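Local structure of Cas13d (uncultured Ruminococcus sp, 6IV9) at residues L372-L384 against Y404-Y416. The protein binds a CRISPR RNA and, through its two HEPN domains, matures that RNA and cleaves target RNA. The protein carries 2 engineered substitutions. Numbering follows the deposited sequence.
Sequences LGFSIKKLREKML and YKLMDFLLFCNYY. With nucleotides of chain B.
Arg380 lays its guanidinium on the ring of Tyr404, the planes 19° apart and Arg380 NH1 3.3 Å from Tyr404 CD2, an off-centre cation-pi stack; Lys377 O lies over the opposite face, toward the rim. At the guanidinium's edge sits the carboxylate of Asp408, nearly coplanar with it: Arg380 NE reaches Asp408 OD1 at 2.9 Å and Arg380 NH2 reaches Asp408 OD2 at 3.0 Å, both close to straight and both on the syn side, tilted somewhat out of the carboxylate plane. Bends at chi2 and chi3 (-65°) bring the guanidinium flat over Tyr404 with its NE/NH2 side toward Asp408. A methionine here would probably leave the Asp408 carboxylate without its charged mate and Tyr404 without its stacked cation. Farther along, Phe374 points its edge into one face of Tyr415, Phe374 CZ 3.6 Å from Tyr415 CG, while Asn414 ND2 covers the other face; the Tyr415 hydroxyl bonds Glu446 of helix 436-464. Between these two aromatic sites helical segments 376-384 and 404-416 cross at 116°, and Ile376 is a knob in the hole formed by Asp408, Leu411, Phe412 and Tyr415. Leu411 CD1 fits against Arg380 CB at 3.9 Å. Ser375 OG N-caps the first helix, taking Lys378 N; two residues earlier Gly373 O lies unusually close to O2' of U31 of chain B, where the loop meets the bound RNA.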
loop_
_atom_site.group_PDB
_atom_site.type_symbol
_atom_site.label_atom_id
_atom_site.label_comp_id
_atom_site.label_asym_id
_atom_site.label_seq_id
_atom_site.Cartn_x
_atom_site.Cartn_y
_atom_site.Cartn_z
ATOM N N LEU A 372 -1.016 18.279 9.718
ATOM C CA LEU A 372 -0.539 19.676 9.886
ATOM C C LEU A 372 -0.147 20.343 8.555
ATOM O O LEU A 372 -0.172 21.551 8.510
ATOM C CB LEU A 372 0.691 19.616 10.789
ATOM C CG LEU A 372 0.544 20.041 12.239
ATOM C CD1 LEU A 372 -0.874 19.940 12.729
ATOM C CD2 LEU A 372 1.496 19.272 13.122
ATOM N N GLY A 373 0.189 19.577 7.518
ATOM C CA GLY A 373 0.650 20.166 6.248
ATOM C C GLY A 373 2.167 20.223 6.147
ATOM O O GLY A 373 2.679 20.809 5.231
ATOM N N PHE A 374 2.848 19.637 7.115
ATOM C CA PHE A 374 4.322 19.497 7.126
ATOM C C PHE A 374 4.685 18.329 8.045
ATOM O O PHE A 374 3.878 17.943 8.848
ATOM C CB PHE A 374 5.015 20.796 7.517
ATOM C CG PHE A 374 4.466 21.404 8.771
ATOM C CD1 PHE A 374 4.926 21.009 10.007
ATOM C CD2 PHE A 374 3.460 22.342 8.712
ATOM C CE1 PHE A 374 4.404 21.561 11.159
ATOM C CE2 PHE A 374 2.942 22.897 9.862
ATOM C CZ PHE A 374 3.412 22.498 11.080
ATOM N N SER A 375 5.911 17.842 7.925
ATOM C CA SER A 375 6.339 16.659 8.696
ATOM C C SER A 375 6.943 17.061 10.039
ATOM O O SER A 375 7.942 17.719 10.051
ATOM C CB SER A 375 7.292 15.836 7.890
ATOM O OG SER A 375 7.864 14.814 8.649
ATOM N N ILE A 376 6.287 16.669 11.118
ATOM C CA ILE A 376 6.818 16.915 12.483
ATOM C C ILE A 376 8.104 16.098 12.650
ATOM O O ILE A 376 9.084 16.621 13.129
ATOM C CB ILE A 376 5.760 16.553 13.532
ATOM C CG1 ILE A 376 4.651 17.601 13.576
ATOM C CG2 ILE A 376 6.403 16.362 14.879
ATOM C CD1 ILE A 376 5.102 18.939 14.060
ATOM N N LYS A 377 8.090 14.865 12.167
ATOM C CA LYS A 377 9.263 13.972 12.261
ATOM C C LYS A 377 10.437 14.613 11.521
ATOM O O LYS A 377 11.529 14.570 12.020
ATOM C CB LYS A 377 8.899 12.634 11.630
ATOM C CG LYS A 377 10.042 11.683 11.350
ATOM C CD LYS A 377 9.533 10.360 10.855
ATOM C CE LYS A 377 10.601 9.448 10.300
ATOM N NZ LYS A 377 10.029 8.152 9.859
ATOM N N LYS A 378 10.191 15.199 10.362
ATOM C CA LYS A 378 11.315 15.805 9.615
ATOM C C LYS A 378 11.901 16.968 10.415
ATOM O O LYS A 378 13.100 17.119 10.407
ATOM C CB LYS A 378 10.880 16.205 8.210
ATOM C CG LYS A 378 12.018 16.457 7.243
ATOM C CD LYS A 378 11.580 17.129 5.986
ATOM C CE LYS A 378 11.717 16.256 4.768
ATOM N NZ LYS A 378 13.113 15.790 4.593
ATOM N N LEU A 379 11.054 17.773 11.044
ATOM C CA LEU A 379 11.553 18.908 11.850
ATOM C C LEU A 379 12.384 18.366 13.013
ATOM O O LEU A 379 13.481 18.852 13.213
ATOM C CB LEU A 379 10.364 19.708 12.374
ATOM C CG LEU A 379 9.653 20.567 11.342
ATOM C CD1 LEU A 379 8.353 21.089 11.900
ATOM C CD2 LEU A 379 10.538 21.708 10.885
ATOM N N ARG A 380 11.871 17.359 13.707
ATOM C CA ARG A 380 12.611 16.769 14.845
ATOM C C ARG A 380 13.923 16.173 14.333
ATOM O O ARG A 380 14.935 16.364 14.975
ATOM C CB ARG A 380 11.757 15.713 15.543
ATOM C CG ARG A 380 12.497 14.933 16.613
ATOM C CD ARG A 380 12.850 13.549 16.148
ATOM N NE ARG A 380 11.634 12.800 15.926
ATOM C CZ ARG A 380 11.563 11.679 15.244
ATOM N NH1 ARG A 380 12.645 11.190 14.678
ATOM N NH2 ARG A 380 10.414 11.045 15.140
ATOM N N GLU A 381 13.887 15.490 13.196
ATOM C CA GLU A 381 15.120 14.884 12.646
ATOM C C GLU A 381 16.148 15.977 12.326
ATOM O O GLU A 381 17.299 15.762 12.585
ATOM C CB GLU A 381 14.804 14.063 11.404
ATOM C CG GLU A 381 14.235 12.700 11.705
ATOM C CD GLU A 381 13.788 11.947 10.463
ATOM O OE1 GLU A 381 13.656 10.730 10.542
ATOM O OE2 GLU A 381 13.573 12.586 9.422
ATOM N N LYS A 382 15.727 17.085 11.735
ATOM C CA LYS A 382 16.668 18.182 11.429
ATOM C C LYS A 382 17.217 18.771 12.730
ATOM O O LYS A 382 18.385 19.108 12.756
ATOM C CB LYS A 382 16.012 19.234 10.539
ATOM C CG LYS A 382 15.547 18.726 9.182
ATOM C CD LYS A 382 16.121 19.487 8.010
ATOM C CE LYS A 382 16.090 18.730 6.700
ATOM N NZ LYS A 382 17.420 18.662 6.057
ATOM N N MET A 383 16.382 18.906 13.754
ATOM C CA MET A 383 16.851 19.483 15.034
ATOM C C MET A 383 17.937 18.582 15.610
ATOM O O MET A 383 18.938 19.096 16.066
ATOM C CB MET A 383 15.713 19.590 16.052
ATOM C CG MET A 383 14.742 20.699 15.779
ATOM S SD MET A 383 13.192 20.519 16.650
ATOM C CE MET A 383 13.595 21.233 18.236
ATOM N N LEU A 384 17.707 17.283 15.613
ATOM C CA LEU A 384 18.699 16.332 16.152
ATOM C C LEU A 384 19.963 16.284 15.299
ATOM O O LEU A 384 21.013 16.053 15.857
ATOM C CB LEU A 384 18.061 14.958 16.320
ATOM C CG LEU A 384 16.972 14.913 17.378
ATOM C CD1 LEU A 384 16.609 13.489 17.715
ATOM C CD2 LEU A 384 17.402 15.662 18.611
ATOM N N TYR A 404 11.450 10.055 21.124
ATOM C CA TYR A 404 10.917 10.721 19.912
ATOM C C TYR A 404 9.453 11.110 20.090
ATOM O O TYR A 404 9.093 12.136 19.569
ATOM C CB TYR A 404 11.203 9.905 18.656
ATOM C CG TYR A 404 12.660 9.893 18.288
ATOM C CD1 TYR A 404 13.573 10.637 19.005
ATOM C CD2 TYR A 404 13.133 9.120 17.245
ATOM C CE1 TYR A 404 14.919 10.622 18.697
ATOM C CE2 TYR A 404 14.473 9.102 16.914
ATOM C CZ TYR A 404 15.368 9.854 17.645
ATOM O OH TYR A 404 16.688 9.834 17.346
ATOM N N LYS A 405 8.661 10.280 20.764
ATOM C CA LYS A 405 7.231 10.612 20.970
ATOM C C LYS A 405 7.145 11.890 21.804
ATOM O O LYS A 405 6.394 12.769 21.462
ATOM C CB LYS A 405 6.517 9.477 21.702
ATOM C CG LYS A 405 6.001 8.344 20.835
ATOM C CD LYS A 405 5.138 7.364 21.562
ATOM C CE LYS A 405 4.367 6.442 20.652
ATOM N NZ LYS A 405 5.249 5.496 19.936
ATOM N N LEU A 406 7.944 11.971 22.857
ATOM C CA LEU A 406 7.921 13.171 23.719
ATOM C C LEU A 406 8.351 14.398 22.919
ATOM O O LEU A 406 7.689 15.394 23.016
ATOM C CB LEU A 406 8.850 12.922 24.908
ATOM C CG LEU A 406 8.342 11.864 25.875
ATOM C CD1 LEU A 406 9.436 11.374 26.795
ATOM C CD2 LEU A 406 7.160 12.384 26.656
ATOM N N MET A 407 9.418 14.290 22.143
ATOM C CA MET A 407 9.905 15.431 21.336
ATOM C C MET A 407 8.862 15.815 20.283
ATOM O O MET A 407 8.552 16.975 20.174
ATOM C CB MET A 407 11.222 15.067 20.653
ATOM C CG MET A 407 12.364 14.843 21.616
ATOM S SD MET A 407 13.873 14.275 20.827
ATOM C CE MET A 407 15.061 14.510 22.143
ATOM N N ASP A 408 8.314 14.832 19.580
ATOM C CA ASP A 408 7.292 15.063 18.533
ATOM C C ASP A 408 6.054 15.704 19.170
ATOM O O ASP A 408 5.486 16.587 18.574
ATOM C CB ASP A 408 6.960 13.759 17.807
ATOM C CG ASP A 408 8.064 13.259 16.890
ATOM O OD1 ASP A 408 9.086 13.919 16.795
ATOM O OD2 ASP A 408 7.878 12.231 16.267
ATOM N N PHE A 409 5.684 15.263 20.365
ATOM C CA PHE A 409 4.488 15.811 21.042
ATOM C C PHE A 409 4.655 17.304 21.333
ATOM O O PHE A 409 3.713 18.029 21.138
ATOM C CB PHE A 409 4.177 15.045 22.319
ATOM C CG PHE A 409 2.891 15.494 22.951
ATOM C CD1 PHE A 409 1.672 15.130 22.416
ATOM C CD2 PHE A 409 2.900 16.323 24.054
ATOM C CE1 PHE A 409 0.487 15.544 22.997
ATOM C CE2 PHE A 409 1.715 16.748 24.626
ATOM C CZ PHE A 409 0.517 16.355 24.098
ATOM N N LEU A 410 5.827 17.719 21.792
ATOM C CA LEU A 410 6.056 19.153 22.079
ATOM C C LEU A 410 5.912 19.948 20.781
ATOM O O LEU A 410 5.284 20.972 20.797
ATOM C CB LEU A 410 7.477 19.313 22.604
ATOM C CG LEU A 410 7.741 18.792 24.008
ATOM C CD1 LEU A 410 9.163 19.111 24.410
ATOM C CD2 LEU A 410 6.762 19.385 24.997
ATOM N N LEU A 411 6.504 19.459 19.700
ATOM C CA LEU A 411 6.409 20.152 18.392
ATOM C C LEU A 411 4.953 20.177 17.925
ATOM O O LEU A 411 4.525 21.176 17.417
ATOM C CB LEU A 411 7.269 19.394 17.386
ATOM C CG LEU A 411 8.760 19.356 17.695
ATOM C CD1 LEU A 411 9.521 18.775 16.529
ATOM C CD2 LEU A 411 9.266 20.743 18.027
ATOM N N PHE A 412 4.245 19.074 18.102
ATOM C CA PHE A 412 2.838 18.994 17.655
ATOM C C PHE A 412 1.999 20.048 18.380
ATOM O O PHE A 412 1.294 20.793 17.751
ATOM C CB PHE A 412 2.300 17.617 18.028
ATOM C CG PHE A 412 0.801 17.474 18.042
ATOM C CD1 PHE A 412 0.033 17.871 16.967
ATOM C CD2 PHE A 412 0.163 16.901 19.121
ATOM C CE1 PHE A 412 -1.338 17.725 16.987
ATOM C CE2 PHE A 412 -1.207 16.751 19.134
ATOM C CZ PHE A 412 -1.953 17.166 18.069
ATOM N N CYS A 413 2.140 20.129 19.693
ATOM C CA CYS A 413 1.372 21.109 20.497
ATOM C C CYS A 413 1.744 22.538 20.089
ATOM O O CYS A 413 0.887 23.386 20.044
ATOM C CB CYS A 413 1.598 20.856 21.978
ATOM S SG CYS A 413 0.778 19.351 22.544
ATOM N N ASN A 414 2.997 22.750 19.749
ATOM C CA ASN A 414 3.468 24.092 19.360
ATOM C C ASN A 414 2.704 24.579 18.135
ATOM O O ASN A 414 2.299 25.720 18.132
ATOM C CB ASN A 414 4.933 24.036 18.965
ATOM C CG ASN A 414 5.462 25.386 18.564
ATOM O OD1 ASN A 414 5.590 26.263 19.395
ATOM N ND2 ASN A 414 5.756 25.556 17.296
ATOM N N TYR A 415 2.525 23.719 17.138
ATOM C CA TYR A 415 1.853 24.135 15.887
ATOM C C TYR A 415 0.338 23.935 15.913
ATOM O O TYR A 415 -0.343 24.576 15.144
ATOM C CB TYR A 415 2.467 23.354 14.734
ATOM C CG TYR A 415 3.878 23.751 14.415
ATOM C CD1 TYR A 415 4.149 24.966 13.831
ATOM C CD2 TYR A 415 4.932 22.910 14.685
ATOM C CE1 TYR A 415 5.437 25.339 13.519
ATOM C CE2 TYR A 415 6.226 23.260 14.372
ATOM C CZ TYR A 415 6.475 24.482 13.791
ATOM O OH TYR A 415 7.730 24.841 13.468
ATOM N N TYR A 416 -0.136 22.988 16.704
ATOM C CA TYR A 416 -1.577 22.663 16.757
ATOM C C TYR A 416 -2.347 23.585 17.698
ATOM O O TYR A 416 -3.518 23.782 17.472
ATOM C CB TYR A 416 -1.746 21.228 17.228
ATOM C CG TYR A 416 -3.133 20.670 17.128
ATOM C CD1 TYR A 416 -3.745 20.488 15.905
ATOM C CD2 TYR A 416 -3.815 20.291 18.262
ATOM C CE1 TYR A 416 -5.009 19.944 15.811
ATOM C CE2 TYR A 416 -5.086 19.766 18.188
ATOM C CZ TYR A 416 -5.682 19.581 16.958
ATOM O OH TYR A 416 -6.928 19.051 16.894
ATOM P P C B 32 5.653 18.900 2.427
ATOM O OP1 C B 32 6.865 19.149 3.271
ATOM O OP2 C B 32 5.770 17.991 1.291
ATOM O "O5'" C B 32 4.478 18.487 3.387
ATOM C "C5'" C B 32 4.183 17.136 3.770
ATOM C "C4'" C B 32 2.852 17.099 4.438
ATOM O "O4'" C B 32 1.831 17.409 3.468
ATOM C "C3'" C B 32 2.463 15.735 4.962
ATOM O "O3'" C B 32 2.997 15.520 6.262
ATOM C "C2'" C B 32 0.955 15.824 4.975
ATOM O "O2'" C B 32 0.443 16.503 6.100
ATOM C "C1'" C B 32 0.692 16.592 3.689
ATOM N N1 C B 32 0.511 15.713 2.512
ATOM C C2 C B 32 -0.636 14.928 2.435
ATOM O O2 C B 32 -1.432 14.943 3.379
ATOM N N3 C B 32 -0.843 14.167 1.341
ATOM C C4 C B 32 0.039 14.185 0.339
ATOM N N4 C B 32 -0.217 13.431 -0.732
ATOM C C5 C B 32 1.183 15.034 0.357
ATOM C C6 C B 32 1.382 15.773 1.458
ATOM P P C B 33 3.796 14.204 6.593
ATOM O OP1 C B 33 4.080 14.226 8.044
ATOM O OP2 C B 33 4.854 14.014 5.572
ATOM O "O5'" C B 33 2.736 13.048 6.306
ATOM C "C5'" C B 33 1.542 12.928 7.095
ATOM C "C4'" C B 33 0.615 11.911 6.530
ATOM O "O4'" C B 33 0.050 12.414 5.295
ATOM C "C3'" C B 33 1.235 10.587 6.118
ATOM O "O3'" C B 33 1.389 9.734 7.234
ATOM C "C2'" C B 33 0.201 10.065 5.149
ATOM O "O2'" C B 33 -0.980 9.611 5.788
ATOM C "C1'" C B 33 -0.123 11.340 4.382
ATOM N N1 C B 33 0.755 11.526 3.203
ATOM C C2 C B 33 0.411 10.838 2.038
ATOM O O2 C B 33 -0.564 10.069 2.064
ATOM N N3 C B 33 1.170 10.995 0.934
ATOM C C4 C B 33 2.258 11.769 0.974
ATOM N N4 C B 33 2.945 11.934 -0.149
ATOM C C5 C B 33 2.612 12.511 2.135
ATOM C C6 C B 33 1.825 12.377 3.211
ATOM P P U B 31 4.766 19.423 -3.062
ATOM O OP1 U B 31 6.173 19.801 -3.135
ATOM O OP2 U B 31 4.212 18.046 -3.132
ATOM O "O5'" U B 31 4.213 19.858 -1.644
ATOM C "C5'" U B 31 4.576 21.166 -1.133
ATOM C "C4'" U B 31 3.804 21.387 0.135
ATOM O "O4'" U B 31 2.406 21.494 -0.175
ATOM C "C3'" U B 31 3.820 20.280 1.194
ATOM O "O3'" U B 31 5.062 20.250 1.912
ATOM C "C2'" U B 31 2.627 20.670 2.049
ATOM O "O2'" U B 31 2.928 21.748 2.895
ATOM C "C1'" U B 31 1.647 21.130 0.974
ATOM N N1 U B 31 0.798 20.012 0.595
ATOM C C2 U B 31 -0.274 19.748 1.403
ATOM O O2 U B 31 -0.507 20.391 2.413
ATOM N N3 U B 31 -1.040 18.696 0.997
ATOM C C4 U B 31 -0.839 17.897 -0.113
ATOM O O4 U B 31 -1.593 16.951 -0.331
ATOM C C5 U B 31 0.295 18.243 -0.890
ATOM C C6 U B 31 1.059 19.257 -0.516
#